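Local coordinates for DUF115 domain-containing protein (Magnetospirillum magneticum AMB-1, PDB 5MU5), which is a Maf-type glycosyltransferase involved in flagella formation, probably by transferring sugar onto flagellin, at residues N42-D46 with G58-R62; S108-F112 with R617-F621; I205-W209 with D606-R611; F342-L347 with L360-V364; Y366-P370 with Y384-G390. All coordinates share one frame; numbering follows the deposited sequence.

Contact 1: residues N42-D46 with G58-R62; sequences NEDGD and GPGGR
Asp44 OD2 meets the backbone of Gly60 and makes the one strong bond of this contact. Gly60 N donates to Asp44 OD2 at 2.6 Å, with an N-H...O angle of 165°, the nitrogen lying nearly in line with the C-O bond of the carboxylate. The same Asp44 OD2 rests 3.4 Å from Pro59 CA, and Asn42 ND2 comes 3.5 Å from Gly58 O. Asp46 also packs closely, its OD1 3.4 Å from CD of the extended Arg62 chain, but the polar link at this surface is loose: the salt bridge from Asp46 OD1 to Arg62 NH1 is long at 3.5 Å and weak as a hydrogen bond. Carboxylate and guanidinium planes stand 71° apart, and Arg62 NE turns instead to Glu66 on its own helix. With an alanine at Asp46, Arg62 NH1 would probably lose its anionic mate and the CD methylene some cover, with Glu66 still holding NE. Within the loop, Asn42 OD1 accepts the Asp46 N-H from above its amide plane. The contact joins two beta turns: type I, Asn42 to Gly45, between strands 38-41 and 47-51, and type II, Gly58 to Gly61, leading into helix 61-71 with Gly60 as N-cap.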
# COMPACT_ATOMS: atom_id res chain seq x y z
N ASN A 42 44.34 -15.62 -2.07
CA ASN A 42 44.68 -15.82 -3.49
C ASN A 42 46.10 -15.33 -3.81
O ASN A 42 46.80 -14.85 -2.91
CB ASN A 42 43.62 -15.18 -4.42
CG ASN A 42 43.69 -13.67 -4.45
OD1 ASN A 42 44.54 -13.06 -3.83
ND2 ASN A 42 42.78 -13.06 -5.20
N GLU A 43 46.52 -15.44 -5.07
CA GLU A 43 47.89 -15.05 -5.48
C GLU A 43 48.20 -13.57 -5.25
O GLU A 43 49.34 -13.21 -4.95
CB GLU A 43 48.11 -15.38 -6.95
CG GLU A 43 48.08 -16.86 -7.26
CD GLU A 43 48.07 -17.16 -8.74
OE1 GLU A 43 47.58 -16.30 -9.53
OE2 GLU A 43 48.54 -18.26 -9.12
N ASP A 44 47.18 -12.73 -5.41
CA ASP A 44 47.30 -11.30 -5.13
C ASP A 44 47.41 -11.01 -3.61
O ASP A 44 47.64 -9.88 -3.21
CB ASP A 44 46.06 -10.56 -5.67
CG ASP A 44 45.80 -10.82 -7.15
OD1 ASP A 44 46.77 -11.05 -7.91
OD2 ASP A 44 44.62 -10.79 -7.55
N GLY A 45 47.22 -12.04 -2.78
CA GLY A 45 47.24 -11.88 -1.32
C GLY A 45 45.92 -11.39 -0.73
O GLY A 45 45.84 -11.08 0.45
N ASP A 46 44.87 -11.32 -1.56
CA ASP A 46 43.55 -10.88 -1.13
C ASP A 46 42.79 -12.11 -0.67
O ASP A 46 43.02 -13.22 -1.20
CB ASP A 46 42.77 -10.24 -2.27
CG ASP A 46 43.55 -9.15 -2.97
OD1 ASP A 46 44.06 -8.26 -2.26
OD2 ASP A 46 43.63 -9.19 -4.22
N GLY A 58 38.72 -14.34 -7.87
CA GLY A 58 39.78 -14.73 -8.81
C GLY A 58 40.87 -13.68 -8.81
O GLY A 58 40.78 -12.70 -8.06
N PRO A 59 41.91 -13.84 -9.66
CA PRO A 59 43.00 -12.86 -9.63
C PRO A 59 42.54 -11.50 -10.14
O PRO A 59 41.88 -11.41 -11.18
CB PRO A 59 44.06 -13.48 -10.55
CG PRO A 59 43.27 -14.29 -11.52
CD PRO A 59 42.10 -14.84 -10.73
N GLY A 60 42.86 -10.45 -9.39
CA GLY A 60 42.43 -9.09 -9.72
C GLY A 60 40.93 -8.82 -9.55
O GLY A 60 40.44 -7.80 -9.99
N GLY A 61 40.20 -9.73 -8.91
CA GLY A 61 38.76 -9.55 -8.70
C GLY A 61 38.46 -8.45 -7.69
O GLY A 61 37.52 -7.67 -7.87
N ARG A 62 39.25 -8.40 -6.63
CA ARG A 62 39.11 -7.37 -5.62
C ARG A 62 39.30 -6.00 -6.25
O ARG A 62 38.45 -5.12 -6.10
CB ARG A 62 40.14 -7.56 -4.50
CG ARG A 62 40.13 -6.41 -3.50
CD ARG A 62 41.10 -6.62 -2.37
NE ARG A 62 40.84 -5.65 -1.32
CZ ARG A 62 41.37 -5.69 -0.10
NH1 ARG A 62 42.20 -6.67 0.25
NH2 ARG A 62 41.05 -4.75 0.77

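Contact 2: residues S108-F112 with R617-F621; sequences SGLSF and RKAEF
Arg617 bends at its third torsion (chi3 64°), which lays its guanidinium beside Ser108 and Leu110, while Phe621, with CG trans to its backbone nitrogen (chi1 -169°), sends its ring toward Phe112. The guanidinium grips the Ser108 carbonyl end-on: Arg617 NH2 reaches Ser108 O at 2.8 Å and NH1 reaches the same O at 3.2 Å. Both donors come from one face of the carbonyl plane, whereas the oxygen itself sits in the plane of the guanidinium. Leu110 CD2 sits over the centre of that group, 3.6 Å from Arg617 CZ. Along its NE side Arg617 holds Glu620 with two nitrogens, NE to OE2 at 2.9 Å and NH2 to OE1 at 2.7 Å, and this second grip fixes the rotation of the guanidinium. The oxygen it meets on the other segment belongs to a helix end: Gly109 closes helix 92-107 in a Schellman motif, and Arg617 is the N-cap of helix 618-646, so the contact ties a helix terminus of the N-terminal domain to the start of one in the helical bundle. The rest of the contact is apolar. Leu110 CD1 touches Phe621 CB at 4.1 Å, and the Phe112 ring points its edge at the Phe621 face in a T-shaped pair, centroids 5.3 Å apart and planes at 65°. Ala105 and Val612 also pack against Phe621, and Tyr608 meets Phe112 edge-to-face.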
# COMPACT_ATOMS: atom_id res chain seq x y z
N SER A 108 15.49 33.66 -7.67
CA SER A 108 16.76 34.04 -7.04
C SER A 108 17.99 33.66 -7.86
O SER A 108 19.10 33.95 -7.44
CB SER A 108 16.87 33.46 -5.62
OG SER A 108 17.16 32.07 -5.65
N GLY A 109 17.79 33.04 -9.02
CA GLY A 109 18.92 32.73 -9.89
C GLY A 109 19.39 31.29 -9.82
O GLY A 109 20.36 30.92 -10.48
N LEU A 110 18.70 30.48 -9.04
CA LEU A 110 19.02 29.08 -8.94
C LEU A 110 18.33 28.34 -10.08
O LEU A 110 17.29 28.79 -10.58
CB LEU A 110 18.53 28.51 -7.61
CG LEU A 110 19.00 29.26 -6.37
CD1 LEU A 110 18.40 28.60 -5.14
CD2 LEU A 110 20.51 29.30 -6.27
N SER A 111 18.93 27.23 -10.49
CA SER A 111 18.30 26.33 -11.44
C SER A 111 18.52 24.89 -10.97
O SER A 111 19.11 24.65 -9.91
CB SER A 111 18.87 26.53 -12.83
OG SER A 111 20.25 26.27 -12.80
N PHE A 112 18.03 23.94 -11.74
CA PHE A 112 18.02 22.54 -11.33
C PHE A 112 18.59 21.64 -12.40
O PHE A 112 18.14 21.67 -13.52
CB PHE A 112 16.59 22.15 -10.97
CG PHE A 112 16.05 22.93 -9.81
CD1 PHE A 112 16.38 22.58 -8.51
CD2 PHE A 112 15.29 24.06 -10.02
CE1 PHE A 112 15.92 23.32 -7.44
CE2 PHE A 112 14.82 24.80 -8.95
CZ PHE A 112 15.14 24.43 -7.65
N ARG A 617 25.33 27.74 -3.45
CA ARG A 617 24.15 28.45 -2.97
C ARG A 617 23.06 27.46 -2.50
O ARG A 617 21.91 27.85 -2.30
CB ARG A 617 23.61 29.37 -4.07
CG ARG A 617 24.55 30.54 -4.40
CD ARG A 617 23.99 31.46 -5.49
NE ARG A 617 22.76 32.11 -5.05
CZ ARG A 617 21.85 32.66 -5.86
NH1 ARG A 617 21.99 32.67 -7.16
NH2 ARG A 617 20.76 33.20 -5.33
N LYS A 618 23.42 26.20 -2.31
CA LYS A 618 22.47 25.18 -1.85
C LYS A 618 21.76 25.57 -0.54
O LYS A 618 20.56 25.33 -0.40
CB LYS A 618 23.17 23.82 -1.70
CG LYS A 618 22.26 22.65 -1.35
CD LYS A 618 23.04 21.35 -1.31
CE LYS A 618 22.17 20.24 -0.73
NZ LYS A 618 22.89 18.95 -0.59
N ALA A 619 22.49 26.16 0.40
CA ALA A 619 21.93 26.60 1.70
C ALA A 619 20.77 27.57 1.55
O ALA A 619 19.85 27.56 2.37
CB ALA A 619 23.01 27.21 2.59
N GLU A 620 20.81 28.40 0.50
CA GLU A 620 19.72 29.34 0.23
C GLU A 620 18.47 28.56 -0.11
O GLU A 620 17.38 28.94 0.30
CB GLU A 620 20.04 30.26 -0.94
CG GLU A 620 21.21 31.21 -0.71
CD GLU A 620 21.60 31.99 -1.96
OE1 GLU A 620 20.72 32.29 -2.79
OE2 GLU A 620 22.79 32.34 -2.11
N PHE A 621 18.62 27.47 -0.85
CA PHE A 621 17.46 26.66 -1.21
C PHE A 621 16.93 25.92 -0.00
O PHE A 621 15.72 25.78 0.15
CB PHE A 621 17.77 25.69 -2.33
CG PHE A 621 16.55 25.02 -2.91
CD1 PHE A 621 15.47 25.76 -3.32
CD2 PHE A 621 16.51 23.65 -3.07
CE1 PHE A 621 14.35 25.15 -3.86
CE2 PHE A 621 15.41 23.03 -3.62
CZ PHE A 621 14.32 23.78 -4.00

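Contact 3: residues I205-W209 with D606-R611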
# COMPACT_ATOMS: atom_id res chain seq x y z
N ILE A 205 9.65 7.08 1.23
CA ILE A 205 9.41 8.22 0.39
C ILE A 205 10.63 8.80 -0.36
O ILE A 205 10.45 9.39 -1.42
CB ILE A 205 8.66 9.31 1.18
CG1 ILE A 205 7.72 10.06 0.24
CG2 ILE A 205 9.62 10.23 1.94
CD1 ILE A 205 6.79 9.17 -0.57
N VAL A 206 11.85 8.62 0.15
CA VAL A 206 13.01 9.24 -0.48
C VAL A 206 13.89 8.26 -1.21
O VAL A 206 15.10 8.22 -1.00
CB VAL A 206 13.89 10.05 0.51
CG1 VAL A 206 13.14 11.29 0.96
CG2 VAL A 206 14.31 9.21 1.71
N VAL A 207 13.29 7.49 -2.11
CA VAL A 207 14.08 6.56 -2.89
C VAL A 207 14.93 7.25 -3.93
O VAL A 207 15.80 6.62 -4.48
CB VAL A 207 13.24 5.48 -3.61
CG1 VAL A 207 12.67 4.52 -2.58
CG2 VAL A 207 12.15 6.11 -4.49
N ASP A 208 14.67 8.52 -4.21
CA ASP A 208 15.44 9.21 -5.24
C ASP A 208 16.96 9.15 -4.99
O ASP A 208 17.43 9.44 -3.91
CB ASP A 208 15.01 10.67 -5.39
CG ASP A 208 15.85 11.41 -6.40
OD1 ASP A 208 15.78 11.08 -7.60
OD2 ASP A 208 16.62 12.30 -6.01
N TRP A 209 17.70 8.76 -6.02
CA TRP A 209 19.16 8.74 -6.02
C TRP A 209 19.73 7.64 -5.13
O TRP A 209 20.88 7.71 -4.69
CB TRP A 209 19.73 10.11 -5.68
CG TRP A 209 21.06 10.42 -6.33
CD1 TRP A 209 22.23 10.77 -5.70
CD2 TRP A 209 21.36 10.42 -7.74
NE1 TRP A 209 23.23 10.98 -6.63
CE2 TRP A 209 22.71 10.77 -7.88
CE3 TRP A 209 20.60 10.18 -8.88
CZ2 TRP A 209 23.31 10.88 -9.13
CZ3 TRP A 209 21.22 10.28 -10.12
CH2 TRP A 209 22.55 10.61 -10.23
N ASP A 606 13.25 16.91 -1.42
CA ASP A 606 14.42 16.05 -1.42
C ASP A 606 14.96 15.87 -2.84
O ASP A 606 16.17 15.85 -3.07
CB ASP A 606 14.10 14.69 -0.80
CG ASP A 606 15.23 13.71 -0.96
OD1 ASP A 606 16.26 13.82 -0.23
OD2 ASP A 606 15.11 12.81 -1.85
N TYR A 607 14.04 15.73 -3.79
CA TYR A 607 14.40 15.58 -5.17
C TYR A 607 15.14 16.83 -5.65
O TYR A 607 16.21 16.73 -6.25
CB TYR A 607 13.15 15.34 -6.04
CG TYR A 607 13.48 15.18 -7.50
CD1 TYR A 607 13.79 13.93 -8.03
CD2 TYR A 607 13.51 16.28 -8.34
CE1 TYR A 607 14.11 13.79 -9.37
CE2 TYR A 607 13.83 16.15 -9.67
CZ TYR A 607 14.13 14.90 -10.19
OH TYR A 607 14.46 14.79 -11.53
N TYR A 608 14.59 18.00 -5.37
CA TYR A 608 15.17 19.23 -5.91
C TYR A 608 16.44 19.74 -5.20
O TYR A 608 17.32 20.29 -5.88
CB TYR A 608 14.11 20.32 -6.07
CG TYR A 608 13.12 19.98 -7.18
CD1 TYR A 608 13.50 20.06 -8.51
CD2 TYR A 608 11.81 19.57 -6.90
CE1 TYR A 608 12.61 19.76 -9.54
CE2 TYR A 608 10.92 19.26 -7.91
CZ TYR A 608 11.33 19.36 -9.23
OH TYR A 608 10.48 19.06 -10.26
N VAL A 609 16.56 19.54 -3.89
CA VAL A 609 17.78 20.01 -3.21
C VAL A 609 19.07 19.34 -3.69
O VAL A 609 20.13 19.96 -3.67
CB VAL A 609 17.77 19.87 -1.66
CG1 VAL A 609 16.78 20.82 -1.07
CG2 VAL A 609 17.50 18.45 -1.23
N LYS A 610 19.00 18.06 -4.06
CA LYS A 610 20.15 17.37 -4.61
C LYS A 610 20.56 17.90 -5.99
O LYS A 610 21.64 17.61 -6.45
CB LYS A 610 19.83 15.90 -4.86
CG LYS A 610 19.54 15.05 -3.66
CD LYS A 610 19.45 13.63 -4.18
CE LYS A 610 18.70 12.75 -3.20
NZ LYS A 610 17.24 12.97 -3.32
N ARG A 611 19.66 18.61 -6.66
CA ARG A 611 19.86 19.02 -8.05
C ARG A 611 19.99 20.53 -8.21
O ARG A 611 20.20 21.03 -9.31
CB ARG A 611 18.68 18.51 -8.88
CG ARG A 611 18.67 16.99 -9.03
CD ARG A 611 17.41 16.49 -9.70
NE ARG A 611 17.44 15.04 -9.93
CZ ARG A 611 17.29 14.11 -8.98
NH1 ARG A 611 17.09 14.43 -7.70
NH2 ARG A 611 17.31 12.84 -9.31
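Asp208 is the hub of the ionic part. Arg611 takes its carboxylate end-on, one nitrogen to each oxygen: Arg611 NH1 to Asp208 OD2 at 2.8 Å, nearly straight at 170°, and NH2 to OD1 at 2.9 Å on the syn lone pair. The anti lone pair of Asp208 OD2 goes to Lys610 NZ, also at 2.8 Å. Bent at its last torsion (chi4 78°), the lysine chain brings NZ back to Asp606, one turn earlier, where it meets Asp606 OD2 at 2.6 Å from above the carboxylate plane. Among the hydrogen bonds to backbone, Arg611 NH1 donates to Tyr607 O, and Arg611 NE to Gln114 O. Tyr607 CE1 lies over the centre of one face of the Arg611 guanidinium. Van der Waals contacts flank the charges, with Val206 CG1 on Asp606 CG at 3.7 Å and Trp209 CB on Lys610 CE at 3.8 Å. These bonds clamp the loop before strand 211-214, in the N-terminal domain, to the C-terminal part of helix 589-609 and the residues after it, in the helical bundle. Two acids and two bases probably balance in this buried network; Asp208 OD2 and Asp606 OD2 are 4.5 Å apart, and Lys610 NZ between them probably offsets their repulsion.

Contact 4: residues F342-L347 with L360-V364; sequences FGSATL and LFEDV
Phe361 sits in the middle, with Leu347 over one face of its ring and Phe342 beside it. Leu347 CB stands 3.6 Å from the Phe361 ring centroid, only 9° off the normal, a CH-pi contact in which the two side chains cross at about a right angle. The Phe342 ring is met differently: Phe361 pushes its CE2-CZ end over the Phe342 face, Phe361 CE2 3.8 Å from Phe342 CG, with the planes inclined at 39°, an oblique pair. In the plane of the Phe361 ring, at its edge, Ala345 O lies 3.4 Å from Phe361 CD2. These groups lead into two neighbouring parallel strands, 346-350 and 363-367, of the large, mostly parallel sheet in the MptE-like region, and Leu347 N donates to Asp363 O at 3.1 Å. Past the ring, Leu347 and Val364 lie side by side, CD1 to CG1 3.9 Å. Thr346 and Asp363 meet away from this greasy side: with CG trans to its backbone nitrogen (chi1 172°), Asp363 turns OD2 so that its anti lone pair takes the Thr346 hydroxyl, OG1 to OD2 3.0 Å. That OD2 also pairs with Arg526, which probably stabilises its charged form. At the exposed turn, Glu362 OE1 comes 3.5 Å from Ser344 CA.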
# COMPACT_ATOMS: atom_id res chain seq x y z
N PHE A 342 -35.72 0.42 -4.28
CA PHE A 342 -34.88 -0.67 -3.78
C PHE A 342 -35.61 -1.68 -2.93
O PHE A 342 -35.02 -2.66 -2.47
CB PHE A 342 -33.66 -0.11 -3.03
CG PHE A 342 -32.51 0.21 -3.92
CD1 PHE A 342 -31.66 -0.80 -4.34
CD2 PHE A 342 -32.28 1.50 -4.35
CE1 PHE A 342 -30.59 -0.52 -5.17
CE2 PHE A 342 -31.22 1.79 -5.18
CZ PHE A 342 -30.38 0.78 -5.60
N GLY A 343 -36.90 -1.45 -2.71
CA GLY A 343 -37.73 -2.40 -1.97
C GLY A 343 -37.21 -2.64 -0.56
O GLY A 343 -36.94 -1.70 0.18
N SER A 344 -37.08 -3.92 -0.21
CA SER A 344 -36.62 -4.31 1.12
C SER A 344 -35.09 -4.53 1.24
O SER A 344 -34.64 -5.09 2.22
CB SER A 344 -37.31 -5.62 1.49
OG SER A 344 -36.92 -6.60 0.55
N ALA A 345 -34.32 -4.12 0.24
CA ALA A 345 -32.86 -4.34 0.25
C ALA A 345 -32.18 -3.61 1.41
O ALA A 345 -32.50 -2.48 1.70
CB ALA A 345 -32.24 -3.90 -1.07
N THR A 346 -31.25 -4.30 2.06
CA THR A 346 -30.40 -3.69 3.07
C THR A 346 -29.13 -3.24 2.36
O THR A 346 -28.61 -3.96 1.51
CB THR A 346 -30.06 -4.71 4.18
OG1 THR A 346 -31.23 -4.92 4.96
CG2 THR A 346 -28.95 -4.23 5.12
N LEU A 347 -28.65 -2.06 2.68
CA LEU A 347 -27.40 -1.55 2.14
C LEU A 347 -26.25 -1.94 3.06
O LEU A 347 -26.31 -1.70 4.26
CB LEU A 347 -27.49 -0.02 2.00
CG LEU A 347 -26.33 0.84 1.49
CD1 LEU A 347 -25.22 0.92 2.53
CD2 LEU A 347 -25.76 0.37 0.17
N LEU A 360 -31.75 6.49 0.94
CA LEU A 360 -32.30 5.69 -0.14
C LEU A 360 -32.75 4.32 0.31
O LEU A 360 -33.38 3.59 -0.45
CB LEU A 360 -31.26 5.50 -1.24
CG LEU A 360 -30.58 6.78 -1.73
CD1 LEU A 360 -29.46 6.43 -2.70
CD2 LEU A 360 -31.60 7.72 -2.36
N PHE A 361 -32.41 3.95 1.54
CA PHE A 361 -32.67 2.61 2.03
C PHE A 361 -33.39 2.58 3.35
O PHE A 361 -33.05 3.31 4.26
CB PHE A 361 -31.37 1.84 2.21
CG PHE A 361 -30.70 1.49 0.94
CD1 PHE A 361 -29.82 2.38 0.35
CD2 PHE A 361 -30.96 0.28 0.32
CE1 PHE A 361 -29.21 2.07 -0.84
CE2 PHE A 361 -30.35 -0.04 -0.86
CZ PHE A 361 -29.47 0.86 -1.45
N GLU A 362 -34.35 1.68 3.44
CA GLU A 362 -34.99 1.36 4.70
C GLU A 362 -33.95 1.12 5.81
O GLU A 362 -34.09 1.64 6.91
CB GLU A 362 -35.87 0.11 4.51
CG GLU A 362 -37.18 0.43 3.79
CD GLU A 362 -37.90 -0.78 3.23
OE1 GLU A 362 -37.47 -1.93 3.51
OE2 GLU A 362 -38.91 -0.58 2.51
N ASP A 363 -32.89 0.38 5.49
CA ASP A 363 -31.93 -0.09 6.48
C ASP A 363 -30.47 -0.15 5.97
O ASP A 363 -30.20 -0.53 4.82
CB ASP A 363 -32.40 -1.47 6.92
CG ASP A 363 -31.42 -2.16 7.80
OD1 ASP A 363 -31.03 -1.61 8.85
OD2 ASP A 363 -31.05 -3.29 7.44
N VAL A 364 -29.53 0.19 6.85
CA VAL A 364 -28.14 0.36 6.50
C VAL A 364 -27.20 -0.32 7.49
O VAL A 364 -27.34 -0.14 8.69
CB VAL A 364 -27.79 1.87 6.44
CG1 VAL A 364 -26.33 2.09 6.04
CG2 VAL A 364 -28.69 2.59 5.45

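Contact 5: residues Y366-P370 with Y384-G390; sequences YYFRP and YSLDDSG
This contact lies at the C-terminal end of strand 363-367 of the central sheet, where the chain leaves the strand and the loop before helix 393-404 runs alongside it. The backbones are joined by Phe368 N, which donates to Tyr384 O at 3.0 Å and 166°; the same carbonyl oxygen lies in the plane of the Phe368 ring, at its edge. The Phe368 and Tyr384 side chains lie side by side, CD1 of Phe368 4.1 Å from CB of Tyr384. Tyr367 carries the other half. Its CG lies between the backbone nitrogen and the carbonyl carbon (chi1 74°), which stretches the ring across Leu386 toward Ser389. Leu386 CD1 comes over one face, 3.8 Å from the Tyr367 ring centroid and displaced toward CG, and at the far end Tyr367 OH and Ser389 OG share a hydrogen bond of 3.1 Å. A leucine in place of Tyr367 would probably cost Ser389 its hydroxyl partner and Leu386 the flat ring it packs on. Arg369 passes the same serine, and its NH2 lies 3.9 Å from Gly390 CA. The buried phenol OH is thus paired with Ser389, which probably ties the loop to the strand.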
# COMPACT_ATOMS: atom_id res chain seq x y z
N TYR A 366 -22.97 -0.88 8.16
CA TYR A 366 -21.65 -0.41 7.83
C TYR A 366 -20.58 -1.40 8.25
O TYR A 366 -20.70 -2.05 9.27
CB TYR A 366 -21.34 0.91 8.54
CG TYR A 366 -22.19 2.05 8.10
CD1 TYR A 366 -22.14 2.50 6.80
CD2 TYR A 366 -23.07 2.67 8.98
CE1 TYR A 366 -22.93 3.53 6.39
CE2 TYR A 366 -23.88 3.70 8.58
CZ TYR A 366 -23.80 4.13 7.29
OH TYR A 366 -24.61 5.15 6.89
N TYR A 367 -19.51 -1.50 7.47
CA TYR A 367 -18.30 -2.17 7.93
C TYR A 367 -17.23 -1.07 7.94
O TYR A 367 -17.38 -0.02 7.30
CB TYR A 367 -17.93 -3.33 7.04
CG TYR A 367 -17.35 -2.93 5.71
CD1 TYR A 367 -18.15 -2.66 4.64
CD2 TYR A 367 -15.98 -2.81 5.55
CE1 TYR A 367 -17.60 -2.26 3.42
CE2 TYR A 367 -15.42 -2.43 4.35
CZ TYR A 367 -16.23 -2.16 3.29
OH TYR A 367 -15.65 -1.80 2.10
N PHE A 368 -16.17 -1.30 8.69
CA PHE A 368 -15.12 -0.32 8.82
C PHE A 368 -13.97 -0.61 7.90
O PHE A 368 -13.30 -1.63 7.99
CB PHE A 368 -14.69 -0.17 10.28
CG PHE A 368 -15.74 0.48 11.08
CD1 PHE A 368 -16.77 -0.26 11.60
CD2 PHE A 368 -15.79 1.86 11.18
CE1 PHE A 368 -17.80 0.35 12.27
CE2 PHE A 368 -16.80 2.48 11.88
CZ PHE A 368 -17.81 1.72 12.42
N ARG A 369 -13.77 0.32 6.96
CA ARG A 369 -12.72 0.17 6.00
C ARG A 369 -11.37 0.57 6.61
O ARG A 369 -11.21 1.68 7.07
CB ARG A 369 -13.03 0.98 4.75
CG ARG A 369 -12.20 0.45 3.64
CD ARG A 369 -12.37 1.18 2.34
NE ARG A 369 -11.56 0.47 1.36
CZ ARG A 369 -11.46 0.80 0.09
NH1 ARG A 369 -12.14 1.85 -0.36
NH2 ARG A 369 -10.69 0.09 -0.73
N PRO A 370 -10.40 -0.36 6.61
CA PRO A 370 -9.15 -0.10 7.30
C PRO A 370 -8.21 0.89 6.60
O PRO A 370 -8.49 1.35 5.50
CB PRO A 370 -8.51 -1.50 7.39
CG PRO A 370 -9.12 -2.29 6.29
CD PRO A 370 -10.48 -1.72 6.04
N TYR A 384 -15.13 -5.82 13.13
CA TYR A 384 -16.16 -5.12 12.36
C TYR A 384 -15.64 -4.58 11.03
O TYR A 384 -16.30 -3.75 10.39
CB TYR A 384 -16.78 -3.99 13.21
CG TYR A 384 -17.24 -4.42 14.58
CD1 TYR A 384 -18.44 -5.11 14.76
CD2 TYR A 384 -16.49 -4.12 15.71
CE1 TYR A 384 -18.86 -5.50 16.02
CE2 TYR A 384 -16.90 -4.52 16.98
CZ TYR A 384 -18.08 -5.21 17.12
OH TYR A 384 -18.48 -5.59 18.35
N SER A 385 -14.47 -5.03 10.61
CA SER A 385 -13.91 -4.62 9.32
C SER A 385 -13.85 -5.83 8.41
O SER A 385 -14.11 -6.96 8.84
CB SER A 385 -12.51 -4.02 9.46
OG SER A 385 -11.67 -4.88 10.18
N LEU A 386 -13.54 -5.56 7.15
CA LEU A 386 -13.33 -6.57 6.16
C LEU A 386 -11.95 -6.40 5.55
O LEU A 386 -11.44 -5.29 5.46
CB LEU A 386 -14.38 -6.45 5.06
CG LEU A 386 -15.83 -6.65 5.50
CD1 LEU A 386 -16.74 -6.32 4.34
CD2 LEU A 386 -16.09 -8.06 6.01
N ASP A 387 -11.35 -7.54 5.19
CA ASP A 387 -10.14 -7.61 4.40
C ASP A 387 -10.56 -7.81 2.95
O ASP A 387 -11.61 -8.42 2.67
CB ASP A 387 -9.32 -8.84 4.79
CG ASP A 387 -8.73 -8.73 6.17
OD1 ASP A 387 -8.50 -7.59 6.64
OD2 ASP A 387 -8.48 -9.79 6.79
N ASP A 388 -9.73 -7.32 2.03
CA ASP A 388 -9.98 -7.46 0.60
C ASP A 388 -11.36 -6.95 0.22
O ASP A 388 -12.01 -7.50 -0.65
CB ASP A 388 -9.77 -8.92 0.15
CG ASP A 388 -8.31 -9.39 0.29
OD1 ASP A 388 -7.39 -8.66 -0.18
OD2 ASP A 388 -8.07 -10.50 0.84
N SER A 389 -11.80 -5.88 0.88
CA SER A 389 -13.09 -5.27 0.55
C SER A 389 -12.95 -4.43 -0.70
O SER A 389 -13.98 -4.06 -1.29
CB SER A 389 -13.68 -4.43 1.70
OG SER A 389 -12.91 -3.29 1.98
N GLY A 390 -11.70 -4.15 -1.10
CA GLY A 390 -11.39 -3.43 -2.35
C GLY A 390 -10.60 -4.32 -3.29
O GLY A 390 -10.26 -5.45 -2.91

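In the fold
Contacts 2 and 3 form one joint: their centres are about 15 Å apart and they touch, Phe621 CD2 lying 3.5 Å from Val609 CG1 and Phe112 CD1 3.6 Å from Tyr608 O. Both fasten the N-terminal domain to the helical bundle, and contact 3 is nested within the chain loop closed by contact 2. Contacts 4 and 5 share strand 363-367 in the MptE-like region, with centres about 20 Å apart, and lie across the chain's centre from that joint; nearest atoms of contacts 3 and 5 are about 18 Å apart. Contact 1 is peripheral, its centre about 77 Å from that of contact 4 and about 38 Å from that of contact 3.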